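Local coordinates for protein endoglucanase A (Clostridium longisporum, PDB 6Q1I) that cleaves internal beta-1,4-glucosidic linkages in cellulose, lichenan and cereal beta-glucans, the chain here being the glycoside hydrolase family 5 catalytic part of a longer cellulase, at residues 18-23 with 68-73; 204-209 with 227-232; 216-221 with 267-272; 221-226 with 276-281; 251-256 with 297-302. One frame throughout, in Å; residues are numbered along the deposited sequence. Where two conformers were deposited one is given.

Contacts 1 and 2 are buried and belong to the eight-stranded parallel barrel, whereas contacts 3, 4 and 5 are partly buried and lie farther from the centre of the chain. In contact 2 main-chain bonds, four regular and one weak, join neighbouring strands; contact 1, where strands 23-27 and 71-74 begin, mixes one such bond with side chain-to-carbonyl bonds and a salt bridge. Contacts 2, 3 and 4 interlock: 3 and 4 share Phe221, whose ring touches Met206 of contact 2, and Ala231 probably hydrogen-bonds Pro279 and Val281. Contact 4 pairs a lysine-to-carbonyl bond with valine packing. Contacts 3 and 5 rely on methionine-aromatic and CH-pi packing, with no direct hydrogen bond across either.

Contact 1. Residues 18-23 with 68-73; sequences VQEMGV and GFKTIR
Val23 and Lys70 are joined by one main-chain bond: Lys70 N donates to Val23 O over 3.0 Å at an N-H...O angle of 159°. The same oxygen meets Phe69 CA at 3.4 Å. Water 1 adds a second backbone link, accepting from Val23 N and donating to Gly68 O. Just before this, Gly22 leaves the helical path with positive phi, and the carbonyls of Glu20 and Met21 take side-chain donors. Thr71 OG1 donates to Met21 O at 2.7 Å, in the carbonyl plane and on a lone pair, and also lies 3.3 Å from Met21 CB. Lys70 runs alongside Glu20; a bend at chi3 (73°) brings NZ to a weak bond with Glu20 O at 2.9 Å and a long salt bridge to Glu20 OE1 at 3.6 Å. Val23 CG1 touches Phe69 CD2 at 4.0 Å, while Val23 O lies at the edge of that ring. These residues lie at the N-terminal ends of the first two barrel strands, 23-27 and 71-74, where Phe69 packs on Ile64 of helix 58-67 and Leu349 of helix 343-356.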
# COMPACT_ATOMS: atom_id res chain seq x y z
N VAL A 18 12.06 3.48 -7.89
CA VAL A 18 10.74 3.30 -8.49
C VAL A 18 10.85 2.71 -9.89
O VAL A 18 9.96 1.96 -10.33
CB VAL A 18 9.97 4.64 -8.44
CG1 VAL A 18 8.73 4.60 -9.28
CG2 VAL A 18 9.61 5.00 -7.02
N GLN A 19 11.93 3.00 -10.61
CA GLN A 19 12.10 2.47 -11.95
C GLN A 19 12.16 0.95 -11.97
O GLN A 19 11.84 0.34 -13.00
CB GLN A 19 13.38 3.03 -12.59
CG GLN A 19 13.30 4.51 -12.91
CD GLN A 19 14.51 5.01 -13.66
OE1 GLN A 19 15.56 5.26 -13.07
NE2 GLN A 19 14.38 5.15 -14.96
N GLU A 20 12.53 0.32 -10.85
CA GLU A 20 12.79 -1.11 -10.79
C GLU A 20 11.71 -1.92 -10.09
O GLU A 20 11.81 -3.15 -10.08
CB GLU A 20 14.12 -1.36 -10.07
CG GLU A 20 15.32 -0.68 -10.69
CD GLU A 20 15.53 -1.12 -12.11
OE1 GLU A 20 15.24 -2.29 -12.42
OE2 GLU A 20 15.98 -0.28 -12.92
N MET A 21 10.70 -1.28 -9.50
CA MET A 21 9.78 -1.98 -8.60
C MET A 21 8.77 -2.88 -9.32
O MET A 21 8.19 -3.76 -8.68
CB MET A 21 9.07 -0.97 -7.70
CG MET A 21 9.98 -0.36 -6.65
SD MET A 21 9.21 1.02 -5.76
CE MET A 21 7.86 0.21 -4.93
N GLY A 22 8.54 -2.68 -10.61
CA GLY A 22 7.76 -3.61 -11.39
C GLY A 22 6.32 -3.69 -10.92
O GLY A 22 5.72 -2.70 -10.49
N VAL A 23 5.73 -4.87 -11.10
CA VAL A 23 4.42 -5.19 -10.55
C VAL A 23 4.61 -5.86 -9.20
O VAL A 23 5.53 -6.66 -9.00
CB VAL A 23 3.56 -6.01 -11.53
CG1 VAL A 23 4.17 -7.39 -11.84
CG2 VAL A 23 2.15 -6.17 -11.00
N GLY A 68 7.11 -13.72 -10.65
CA GLY A 68 7.62 -12.57 -11.37
C GLY A 68 7.29 -11.22 -10.77
O GLY A 68 7.67 -10.20 -11.35
N PHE A 69 6.57 -11.16 -9.65
CA PHE A 69 6.41 -9.90 -8.94
C PHE A 69 7.76 -9.45 -8.39
O PHE A 69 8.56 -10.28 -7.93
CB PHE A 69 5.43 -10.09 -7.78
CG PHE A 69 4.02 -10.43 -8.22
CD1 PHE A 69 3.59 -11.74 -8.28
CD2 PHE A 69 3.12 -9.43 -8.54
CE1 PHE A 69 2.31 -12.05 -8.68
CE2 PHE A 69 1.83 -9.73 -8.93
CZ PHE A 69 1.43 -11.05 -9.01
N LYS A 70 8.02 -8.14 -8.41
CA LYS A 70 9.29 -7.61 -7.94
C LYS A 70 9.20 -6.88 -6.61
O LYS A 70 10.24 -6.57 -6.02
CB LYS A 70 9.93 -6.71 -9.00
CG LYS A 70 10.53 -7.50 -10.17
CD LYS A 70 11.26 -6.59 -11.15
CE LYS A 70 12.58 -6.08 -10.59
NZ LYS A 70 13.28 -5.18 -11.56
N THR A 71 7.99 -6.58 -6.15
CA THR A 71 7.75 -5.85 -4.92
C THR A 71 6.66 -6.55 -4.12
O THR A 71 5.67 -7.02 -4.69
CB THR A 71 7.27 -4.42 -5.26
OG1 THR A 71 8.31 -3.71 -5.94
CG2 THR A 71 6.90 -3.63 -4.02
N ILE A 72 6.83 -6.60 -2.80
CA ILE A 72 5.75 -6.96 -1.88
C ILE A 72 5.53 -5.80 -0.91
O ILE A 72 6.49 -5.28 -0.32
CB ILE A 72 6.02 -8.29 -1.14
CG1 ILE A 72 5.90 -9.44 -2.14
CG2 ILE A 72 5.05 -8.45 0.01
CD1 ILE A 72 6.04 -10.82 -1.53
N ARG A 73 4.28 -5.39 -0.78
CA ARG A 73 3.87 -4.46 0.27
C ARG A 73 3.36 -5.26 1.45
O ARG A 73 2.58 -6.20 1.27
CB ARG A 73 2.82 -3.49 -0.26
CG ARG A 73 2.32 -2.44 0.73
CD ARG A 73 1.65 -1.33 -0.00
NE ARG A 73 0.98 -0.27 0.75
CZ ARG A 73 -0.32 -0.23 1.04
NH1 ARG A 73 -1.11 -1.27 0.79
NH2 ARG A 73 -0.84 0.87 1.59
O HOH W 1 7.56 -7.28 -11.79

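Contact 2. Residues 204-209 with 227-232; sequences VMMPTY and KNVIAS
A beta-alpha-beta crossover of the (beta/alpha)8 barrel brings Val204 beside Val229 and Met205 beside Ile230: strand 204-208 leads through helix 215-219 to its parallel neighbour, strand 229-234. The short strand axes differ by 36°, and the hydrogen bonds alternate between the chains as parallel pairing requires. Val204 N donates to Asn228 O at 3.1 Å. The bonds from Ile230 N to Val204 O, Met206 N to Ile230 O and Ser232 N to Met206 O are each 2.9 Å long; a weak bond from Thr208 N to Ser232 O ends the series. Ile230 O, besides accepting from Met206 N, takes a CA-H...O contact from Met205 CA at 3.1 Å. Side chains then sort onto two faces. Met205, Pro207, Ile230 and Ser232 share one, where Met205 also touches Ile154 and Glu156 of strand 153-156. Pro207 lies about 7 Å, side chain to side chain, from Gln160, and Ser232 equally far from Gln284; by similarity these are the positions of the proton donor and the nucleophile, both changed in this structure. Val204, Met206, Val229 and Ala231 occupy the other face, with helices 175-194 and 256-275 packed against it. There Met206 and Val229 cross at about a right angle, SD to CG1 3.9 Å. On the first face, Met205 CG rests 3.7 Å from Ile230 CB, and the bend at Met205 chi3 (56°) carries its CE to 3.9 Å from Ser232 CB.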
# COMPACT_ATOMS: atom_id res chain seq x y z
N VAL A 204 10.93 7.03 0.99
CA VAL A 204 9.75 7.10 1.84
C VAL A 204 8.55 7.49 1.00
O VAL A 204 8.51 8.58 0.43
CB VAL A 204 9.93 8.08 3.02
CG1 VAL A 204 8.65 8.16 3.84
CG2 VAL A 204 11.11 7.66 3.89
N MET A 205 7.58 6.58 0.91
CA MET A 205 6.28 6.85 0.31
C MET A 205 5.37 7.54 1.32
O MET A 205 5.43 7.27 2.53
CB MET A 205 5.62 5.52 -0.09
CG MET A 205 6.24 4.87 -1.30
SD MET A 205 5.70 3.18 -1.65
CE MET A 205 3.94 3.40 -1.75
N MET A 206 4.51 8.43 0.82
CA MET A 206 3.52 9.08 1.66
C MET A 206 2.29 9.38 0.82
O MET A 206 2.43 9.75 -0.35
CB MET A 206 4.03 10.36 2.31
CG MET A 206 4.64 11.36 1.35
SD MET A 206 5.46 12.72 2.19
CE MET A 206 6.56 11.87 3.24
N PRO A 207 1.09 9.20 1.37
CA PRO A 207 -0.12 9.29 0.56
C PRO A 207 -0.75 10.67 0.52
O PRO A 207 -0.53 11.53 1.38
CB PRO A 207 -1.08 8.33 1.29
CG PRO A 207 -0.68 8.48 2.73
CD PRO A 207 0.82 8.62 2.71
N THR A 208 -1.55 10.86 -0.52
CA THR A 208 -2.58 11.88 -0.52
C THR A 208 -3.64 11.53 0.53
O THR A 208 -3.67 10.43 1.09
CB THR A 208 -3.26 11.92 -1.88
OG1 THR A 208 -3.78 10.62 -2.13
CG2 THR A 208 -2.29 12.31 -2.99
N TYR A 209 -4.55 12.47 0.78
CA TYR A 209 -5.72 12.18 1.60
C TYR A 209 -6.45 10.97 1.03
O TYR A 209 -6.76 10.92 -0.17
CB TYR A 209 -6.64 13.41 1.64
CG TYR A 209 -7.93 13.23 2.42
CD1 TYR A 209 -8.07 13.75 3.70
CD2 TYR A 209 -9.01 12.59 1.85
CE1 TYR A 209 -9.26 13.60 4.41
CE2 TYR A 209 -10.20 12.42 2.55
CZ TYR A 209 -10.32 12.94 3.82
OH TYR A 209 -11.50 12.79 4.53
N LYS A 227 14.83 14.84 -0.46
CA LYS A 227 15.14 14.45 -1.83
C LYS A 227 14.66 13.05 -2.21
O LYS A 227 14.80 12.68 -3.38
CB LYS A 227 16.65 14.53 -2.08
CG LYS A 227 17.26 15.92 -1.87
CD LYS A 227 16.41 17.03 -2.50
CE LYS A 227 17.17 18.35 -2.59
NZ LYS A 227 17.90 18.69 -1.33
N ASN A 228 14.11 12.27 -1.28
CA ASN A 228 13.79 10.86 -1.53
C ASN A 228 12.38 10.50 -1.08
O ASN A 228 12.14 9.48 -0.43
CB ASN A 228 14.84 9.96 -0.92
CG ASN A 228 16.15 10.11 -1.60
OD1 ASN A 228 16.27 9.82 -2.79
ND2 ASN A 228 17.13 10.65 -0.89
N VAL A 229 11.41 11.30 -1.50
CA VAL A 229 9.99 11.09 -1.26
C VAL A 229 9.35 10.50 -2.51
O VAL A 229 9.70 10.85 -3.64
CB VAL A 229 9.30 12.41 -0.87
CG1 VAL A 229 7.78 12.28 -0.87
CG2 VAL A 229 9.82 12.87 0.50
N ILE A 230 8.37 9.61 -2.29
CA ILE A 230 7.53 9.03 -3.33
C ILE A 230 6.08 9.29 -2.94
O ILE A 230 5.70 9.09 -1.78
CB ILE A 230 7.77 7.51 -3.41
CG1 ILE A 230 9.23 7.17 -3.70
CG2 ILE A 230 6.84 6.88 -4.46
CD1 ILE A 230 9.57 5.69 -3.47
N ALA A 231 5.26 9.73 -3.89
CA ALA A 231 3.83 9.84 -3.64
C ALA A 231 3.16 8.46 -3.72
O ALA A 231 3.48 7.66 -4.60
CB ALA A 231 3.19 10.76 -4.67
N SER A 232 2.20 8.22 -2.82
CA SER A 232 1.41 6.99 -2.79
C SER A 232 -0.04 7.31 -3.13
O SER A 232 -0.67 8.13 -2.45
CB SER A 232 1.47 6.36 -1.40
OG SER A 232 0.57 5.28 -1.29

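Contact 3. Residues 216-221 with 267-272; sequences TTMNDF and DSYLNT
The Tyr269 ring is met at its edge by Met218: SD lies 3.7 Å from CD1 of Tyr269, close to the ring plane. Measured from the ring centroid, Met218 SD is 5.0 Å away and 77° off the normal, which makes this an edge-on Met-aromatic contact, with the two side chains crossing at about a right angle. The second flat group, the Asn219 amide, turns its OD1 toward Thr272 CG2 at 4.0 Å, again with the side chains roughly perpendicular. Beyond the sulfur, Met218 bends at chi3 (-65°), and the terminal methyl touches two hydroxyls, CE to Ser268 OG 3.7 Å and CE to Thr272 OG1 3.7 Å. Both hydroxyls have polar partners of their own. Ser268 OG bonds to Glu265 O, one turn earlier, and Thr272 OG1 donates back to Ser268 O at 2.7 Å, tilted 20° from the carbonyl plane. Because Ser268 O also accepts the helical N-H of Thr272, two donors from one residue grip it, which fixes the rotation of the threonine. Water 2 then spans the rim of the contact by donating to Asn219 OD1 and to Thr272 OG1, the latter at 2.8 Å. No direct hydrogen bond crosses, so the evidence is for sulfur and methyl packing on the inner side and a water bridge on the outer. The contact joins two outer helices of the barrel, the short helix 215-219 and helix 256-275, with Phe221 edge-to-face against Phe273 and Tyr269 touching Ala235 beyond strand 229-234.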
# COMPACT_ATOMS: atom_id res chain seq x y z
N THR A 216 -8.42 16.80 -6.62
CA THR A 216 -8.37 17.61 -5.41
C THR A 216 -7.32 17.11 -4.44
O THR A 216 -6.54 17.89 -3.87
CB THR A 216 -9.75 17.64 -4.75
OG1 THR A 216 -10.68 18.32 -5.60
CG2 THR A 216 -9.69 18.38 -3.41
N THR A 217 -7.27 15.79 -4.22
CA THR A 217 -6.33 15.25 -3.25
C THR A 217 -4.90 15.23 -3.78
O THR A 217 -3.97 15.54 -3.04
CB THR A 217 -6.79 13.86 -2.79
OG1 THR A 217 -6.99 13.03 -3.92
CG2 THR A 217 -8.10 13.97 -2.01
N MET A 218 -4.71 14.91 -5.06
CA MET A 218 -3.38 15.01 -5.65
C MET A 218 -2.87 16.44 -5.60
O MET A 218 -1.71 16.69 -5.26
CB MET A 218 -3.39 14.56 -7.10
CG MET A 218 -3.41 13.10 -7.36
SD MET A 218 -2.76 12.80 -9.03
CE MET A 218 -4.01 13.59 -10.03
N ASN A 219 -3.71 17.39 -6.01
CA ASN A 219 -3.23 18.76 -6.12
C ASN A 219 -2.75 19.29 -4.78
O ASN A 219 -1.78 20.05 -4.74
CB ASN A 219 -4.29 19.66 -6.72
CG ASN A 219 -4.50 19.42 -8.20
OD1 ASN A 219 -3.68 18.78 -8.86
ND2 ASN A 219 -5.59 19.95 -8.73
N ASP A 220 -3.39 18.89 -3.68
CA ASP A 220 -3.02 19.40 -2.36
C ASP A 220 -1.87 18.62 -1.72
O ASP A 220 -1.44 18.99 -0.63
CB ASP A 220 -4.23 19.43 -1.42
CG ASP A 220 -5.00 20.74 -1.49
OD1 ASP A 220 -4.55 21.68 -2.17
OD2 ASP A 220 -6.06 20.83 -0.84
N PHE A 221 -1.35 17.59 -2.38
CA PHE A 221 -0.21 16.85 -1.86
C PHE A 221 1.00 17.77 -1.75
O PHE A 221 1.39 18.42 -2.73
CB PHE A 221 0.10 15.69 -2.80
CG PHE A 221 1.23 14.81 -2.35
CD1 PHE A 221 1.01 13.78 -1.46
CD2 PHE A 221 2.52 14.97 -2.85
CE1 PHE A 221 2.05 12.95 -1.06
CE2 PHE A 221 3.55 14.15 -2.46
CZ PHE A 221 3.31 13.13 -1.57
N ASP A 267 -1.84 9.01 -16.78
CA ASP A 267 -1.14 10.24 -17.15
C ASP A 267 -1.26 11.29 -16.04
O ASP A 267 -0.29 11.98 -15.72
CB ASP A 267 -1.71 10.83 -18.44
CG ASP A 267 -1.26 10.10 -19.70
OD1 ASP A 267 -0.34 9.27 -19.66
OD2 ASP A 267 -1.86 10.40 -20.76
N SER A 268 -2.45 11.44 -15.46
CA SER A 268 -2.64 12.44 -14.42
C SER A 268 -1.77 12.15 -13.20
O SER A 268 -1.22 13.07 -12.59
CB SER A 268 -4.12 12.59 -14.04
OG SER A 268 -4.54 11.58 -13.13
N TYR A 269 -1.60 10.87 -12.85
CA TYR A 269 -0.72 10.53 -11.74
C TYR A 269 0.73 10.85 -12.08
O TYR A 269 1.43 11.53 -11.32
CB TYR A 269 -0.86 9.05 -11.37
CG TYR A 269 -2.25 8.59 -10.99
CD1 TYR A 269 -3.22 9.49 -10.54
CD2 TYR A 269 -2.61 7.26 -11.09
CE1 TYR A 269 -4.49 9.06 -10.19
CE2 TYR A 269 -3.87 6.82 -10.73
CZ TYR A 269 -4.81 7.72 -10.30
OH TYR A 269 -6.08 7.30 -9.95
N LEU A 270 1.21 10.35 -13.22
CA LEU A 270 2.59 10.60 -13.62
C LEU A 270 2.88 12.09 -13.65
O LEU A 270 3.83 12.58 -13.02
CB LEU A 270 2.83 10.01 -15.01
CG LEU A 270 4.16 10.38 -15.66
CD1 LEU A 270 5.31 9.84 -14.84
CD2 LEU A 270 4.21 9.87 -17.09
N ASN A 271 2.05 12.83 -14.37
CA ASN A 271 2.38 14.20 -14.70
C ASN A 271 2.16 15.13 -13.51
O ASN A 271 2.93 16.07 -13.31
CB ASN A 271 1.59 14.66 -15.93
CG ASN A 271 1.91 13.85 -17.19
OD1 ASN A 271 2.92 13.16 -17.25
ND2 ASN A 271 1.05 13.94 -18.18
N THR A 272 1.14 14.88 -12.70
CA THR A 272 0.92 15.73 -11.54
C THR A 272 2.07 15.58 -10.55
O THR A 272 2.63 16.57 -10.08
CB THR A 272 -0.41 15.42 -10.85
OG1 THR A 272 -1.50 15.64 -11.76
CG2 THR A 272 -0.59 16.33 -9.64
O HOH W 2 -3.81 17.12 -11.41

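Contact 4. Residues 221-226 with 276-281; sequences FKVPDD and KGVPVV
Lys276 reaches across to Phe221, where NZ donates to Phe221 O at 2.8 Å. The ammonium lies in the carbonyl plane with a C=O...N angle of 148°. An extended chain with a final bend at chi4 (-84°) delivers it there, and its CD passes the edge of the Phe221 ring, 4.4 Å from CD2. Val223 and Val278 meet tip to tip, CG1 to CG1 at 3.7 Å, with Val223 CG2 also 3.8 Å from Val278 CG1. The same CG2 rests 3.8 Å from Lys276 O, so Val223 touches both residues flanking Gly277. Val278 CG2 approaches Phe221 CE2 at 4.4 Å, which closes the apolar group.

Around this first shell, the lysine is held by a second acceptor, Asn219 O; two carbonyls, one at the last residue of helix 215-219 and one just past it, thus share one ammonium, whose positive charge would probably be stabilised by the helix C-terminus. Gly277, between Lys276 and Val278, follows helix 256-275 with positive phi in a Schellman motif, where the chain turns toward strand 280-285. Lys222 N, next in the chain after Phe221, bonds to Asn182 OD1. The contact therefore ties the loop between helix 215-219 and strand 229-234 to the turn between helix 256-275 and strand 280-285, with Phe221 resting on Met206 and Thr208 of strand 204-208 and on Ala231 of strand 229-234.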
# COMPACT_ATOMS: atom_id res chain seq x y z
N PHE A 221 -1.35 17.59 -2.38
CA PHE A 221 -0.21 16.85 -1.86
C PHE A 221 1.00 17.77 -1.75
O PHE A 221 1.39 18.42 -2.73
CB PHE A 221 0.10 15.69 -2.80
CG PHE A 221 1.23 14.81 -2.35
CD1 PHE A 221 1.01 13.78 -1.46
CD2 PHE A 221 2.52 14.97 -2.85
CE1 PHE A 221 2.05 12.95 -1.06
CE2 PHE A 221 3.55 14.15 -2.46
CZ PHE A 221 3.31 13.13 -1.57
N LYS A 222 1.62 17.80 -0.58
CA LYS A 222 2.79 18.64 -0.35
C LYS A 222 4.01 17.76 -0.14
O LYS A 222 4.00 16.86 0.71
CB LYS A 222 2.59 19.55 0.87
CG LYS A 222 3.70 20.58 1.04
CD LYS A 222 3.40 21.56 2.16
CE LYS A 222 4.53 22.58 2.31
NZ LYS A 222 4.36 23.44 3.52
N VAL A 223 5.07 18.04 -0.90
CA VAL A 223 6.34 17.33 -0.77
C VAL A 223 7.18 18.07 0.26
O VAL A 223 7.48 19.25 0.07
CB VAL A 223 7.07 17.28 -2.12
CG1 VAL A 223 8.37 16.49 -2.00
CG2 VAL A 223 6.17 16.68 -3.21
N PRO A 224 7.57 17.42 1.37
CA PRO A 224 8.52 18.05 2.30
C PRO A 224 9.86 18.34 1.62
O PRO A 224 10.15 17.86 0.53
CB PRO A 224 8.69 17.00 3.40
CG PRO A 224 7.51 16.11 3.29
CD PRO A 224 7.15 16.09 1.83
N ASP A 225 10.69 19.14 2.30
CA ASP A 225 12.04 19.43 1.82
C ASP A 225 12.91 18.21 2.09
O ASP A 225 13.59 18.10 3.12
CB ASP A 225 12.59 20.69 2.48
CG ASP A 225 13.97 21.07 1.95
OD1 ASP A 225 14.50 20.37 1.06
OD2 ASP A 225 14.54 22.07 2.43
N ASP A 226 12.88 17.29 1.14
CA ASP A 226 13.54 15.99 1.24
C ASP A 226 13.70 15.49 -0.18
O ASP A 226 12.81 15.66 -1.01
CB ASP A 226 12.66 15.02 2.03
CG ASP A 226 13.38 13.73 2.38
OD1 ASP A 226 13.89 13.64 3.51
OD2 ASP A 226 13.41 12.80 1.55
N LYS A 276 5.40 18.13 -9.37
CA LYS A 276 5.77 18.37 -7.98
C LYS A 276 7.14 17.83 -7.61
O LYS A 276 7.56 17.98 -6.45
CB LYS A 276 4.72 17.73 -7.05
CG LYS A 276 3.36 18.41 -7.12
CD LYS A 276 2.30 17.63 -6.35
CE LYS A 276 0.95 18.32 -6.39
NZ LYS A 276 0.87 19.36 -5.34
N GLY A 277 7.86 17.20 -8.54
CA GLY A 277 9.21 16.75 -8.30
C GLY A 277 9.37 15.36 -7.72
O GLY A 277 10.48 15.03 -7.27
N VAL A 278 8.33 14.53 -7.71
CA VAL A 278 8.42 13.20 -7.11
C VAL A 278 7.87 12.11 -8.02
O VAL A 278 6.95 12.34 -8.81
CB VAL A 278 7.72 13.13 -5.74
CG1 VAL A 278 8.41 14.04 -4.74
CG2 VAL A 278 6.22 13.40 -5.83
N PRO A 279 8.38 10.88 -7.88
CA PRO A 279 7.72 9.73 -8.50
C PRO A 279 6.46 9.35 -7.74
O PRO A 279 6.17 9.87 -6.66
CB PRO A 279 8.77 8.63 -8.41
CG PRO A 279 9.69 9.04 -7.31
CD PRO A 279 9.54 10.51 -7.07
N VAL A 280 5.71 8.42 -8.33
CA VAL A 280 4.46 7.92 -7.76
C VAL A 280 4.44 6.39 -7.83
O VAL A 280 4.87 5.80 -8.83
CB VAL A 280 3.22 8.56 -8.42
CG1 VAL A 280 3.21 8.34 -9.93
CG2 VAL A 280 1.93 8.07 -7.78
N VAL A 281 3.93 5.77 -6.78
CA VAL A 281 3.68 4.33 -6.73
C VAL A 281 2.19 4.14 -6.47
O VAL A 281 1.63 4.75 -5.55
CB VAL A 281 4.51 3.65 -5.63
CG1 VAL A 281 3.99 2.25 -5.32
CG2 VAL A 281 5.99 3.63 -5.99

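Contact 5. Residues 251-256 with 297-302; sequences NTWGSS and AELAEY
Trp253 lays its indole across helix 293-309, touching Glu298, Leu299 and Tyr302. Its side chain leaves CB with CG anti to the backbone N (chi1 -168°), which carries the ring system out toward the helix. CG comes first against Leu299 CB, at 4.1 Å, and CD2 follows at 3.9 Å from the same carbon. On the five-membered ring, Leu299 CD1 sits over one face: it is 3.8 Å from the ring centroid and 22° off the normal, a CH-pi contact in which CE2 is the nearest ring atom, at 3.6 Å. The leucine side chain crosses the tryptophan at about a right angle. Further out, CE3 reaches the helix backbone, 3.6 Å from Leu299 CA, and CZ3 lies 3.8 Å from Glu298 O. CH2, at the far end of the indole, meets Tyr302 CB at 3.7 Å. The Tyr302 ring stands oblique to the six-membered ring of Trp253, with planes at 51°. Its hydroxyl is engaged by Asp263 OD2 on helix 256-275. Phe241 and Pro238 also touch the tryptophan. No hydrogen bond crosses between the two segments; the link is aromatic and aliphatic packing. Immediately after the indole, Gly254 N bonds to Asp258 OD2 and Ser255 OG to Asp258 N, the second an N-cap of helix 256-275. The loop thus fastens itself to the helix it begins while its tryptophan packs on the next helix in the chain, joining two consecutive helices in the outer layer of the (beta/alpha)8 barrel.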
# COMPACT_ATOMS: atom_id res chain seq x y z
N ASN A 251 -19.40 -5.40 -14.93
CA ASN A 251 -18.64 -6.65 -14.88
C ASN A 251 -17.87 -6.96 -16.16
O ASN A 251 -17.31 -8.06 -16.28
CB ASN A 251 -19.51 -7.84 -14.47
CG ASN A 251 -20.58 -8.17 -15.49
OD1 ASN A 251 -20.66 -7.55 -16.55
ND2 ASN A 251 -21.40 -9.17 -15.19
N THR A 252 -17.79 -6.02 -17.10
CA THR A 252 -16.99 -6.18 -18.31
C THR A 252 -16.03 -5.01 -18.43
O THR A 252 -16.30 -3.90 -17.96
CB THR A 252 -17.88 -6.26 -19.55
OG1 THR A 252 -18.70 -5.09 -19.61
CG2 THR A 252 -18.77 -7.50 -19.52
N TRP A 253 -14.90 -5.26 -19.09
CA TRP A 253 -13.88 -4.25 -19.30
C TRP A 253 -13.09 -4.59 -20.56
O TRP A 253 -12.80 -5.76 -20.82
CB TRP A 253 -12.89 -4.19 -18.12
CG TRP A 253 -12.01 -2.97 -18.18
CD1 TRP A 253 -12.25 -1.78 -17.59
CD2 TRP A 253 -10.78 -2.82 -18.90
NE1 TRP A 253 -11.26 -0.89 -17.88
CE2 TRP A 253 -10.33 -1.50 -18.68
CE3 TRP A 253 -10.01 -3.67 -19.71
CZ2 TRP A 253 -9.16 -1.01 -19.24
CZ3 TRP A 253 -8.84 -3.18 -20.25
CH2 TRP A 253 -8.43 -1.86 -20.03
N GLY A 254 -12.75 -3.55 -21.34
CA GLY A 254 -11.87 -3.73 -22.48
C GLY A 254 -12.15 -2.91 -23.72
O GLY A 254 -11.48 -3.10 -24.73
N SER A 255 -13.10 -1.98 -23.67
CA SER A 255 -13.41 -1.15 -24.83
C SER A 255 -12.32 -0.09 -25.04
O SER A 255 -11.47 0.15 -24.19
CB SER A 255 -14.74 -0.44 -24.64
OG SER A 255 -14.65 0.54 -23.61
N SER A 256 -12.39 0.55 -26.21
CA SER A 256 -11.50 1.68 -26.49
C SER A 256 -11.67 2.78 -25.44
O SER A 256 -10.68 3.37 -24.99
CB SER A 256 -11.79 2.24 -27.88
OG SER A 256 -11.41 1.31 -28.88
N ALA A 297 -8.76 -10.16 -16.28
CA ALA A 297 -7.43 -10.39 -16.83
C ALA A 297 -7.07 -9.33 -17.87
O ALA A 297 -5.92 -8.89 -17.93
CB ALA A 297 -7.33 -11.79 -17.43
N GLU A 298 -8.02 -8.95 -18.73
CA GLU A 298 -7.76 -7.88 -19.69
C GLU A 298 -7.37 -6.60 -18.97
O GLU A 298 -6.40 -5.94 -19.35
CB GLU A 298 -9.00 -7.65 -20.56
CG GLU A 298 -9.20 -8.67 -21.66
CD GLU A 298 -10.16 -8.20 -22.72
OE1 GLU A 298 -11.01 -9.01 -23.16
OE2 GLU A 298 -10.07 -7.02 -23.13
N LEU A 299 -8.12 -6.23 -17.94
CA LEU A 299 -7.79 -5.02 -17.18
C LEU A 299 -6.43 -5.14 -16.52
O LEU A 299 -5.62 -4.21 -16.58
CB LEU A 299 -8.88 -4.76 -16.13
CG LEU A 299 -8.57 -3.66 -15.12
CD1 LEU A 299 -8.37 -2.31 -15.82
CD2 LEU A 299 -9.67 -3.55 -14.09
N ALA A 300 -6.15 -6.29 -15.90
CA ALA A 300 -4.87 -6.49 -15.21
C ALA A 300 -3.70 -6.26 -16.16
O ALA A 300 -2.74 -5.55 -15.82
CB ALA A 300 -4.81 -7.89 -14.62
N GLU A 301 -3.74 -6.86 -17.35
CA GLU A 301 -2.62 -6.71 -18.27
C GLU A 301 -2.50 -5.27 -18.74
O GLU A 301 -1.41 -4.70 -18.77
CB GLU A 301 -2.75 -7.63 -19.49
CG GLU A 301 -1.54 -7.46 -20.40
CD GLU A 301 -1.60 -8.26 -21.69
OE1 GLU A 301 -2.53 -9.06 -21.87
OE2 GLU A 301 -0.69 -8.07 -22.52
N TYR A 302 -3.63 -4.67 -19.13
CA TYR A 302 -3.56 -3.31 -19.67
C TYR A 302 -3.08 -2.34 -18.61
O TYR A 302 -2.25 -1.47 -18.89
CB TYR A 302 -4.93 -2.89 -20.21
CG TYR A 302 -4.81 -1.65 -21.06
CD1 TYR A 302 -4.60 -1.75 -22.43
CD2 TYR A 302 -4.87 -0.38 -20.49
CE1 TYR A 302 -4.47 -0.63 -23.20
CE2 TYR A 302 -4.74 0.75 -21.28
CZ TYR A 302 -4.53 0.61 -22.63
OH TYR A 302 -4.39 1.71 -23.44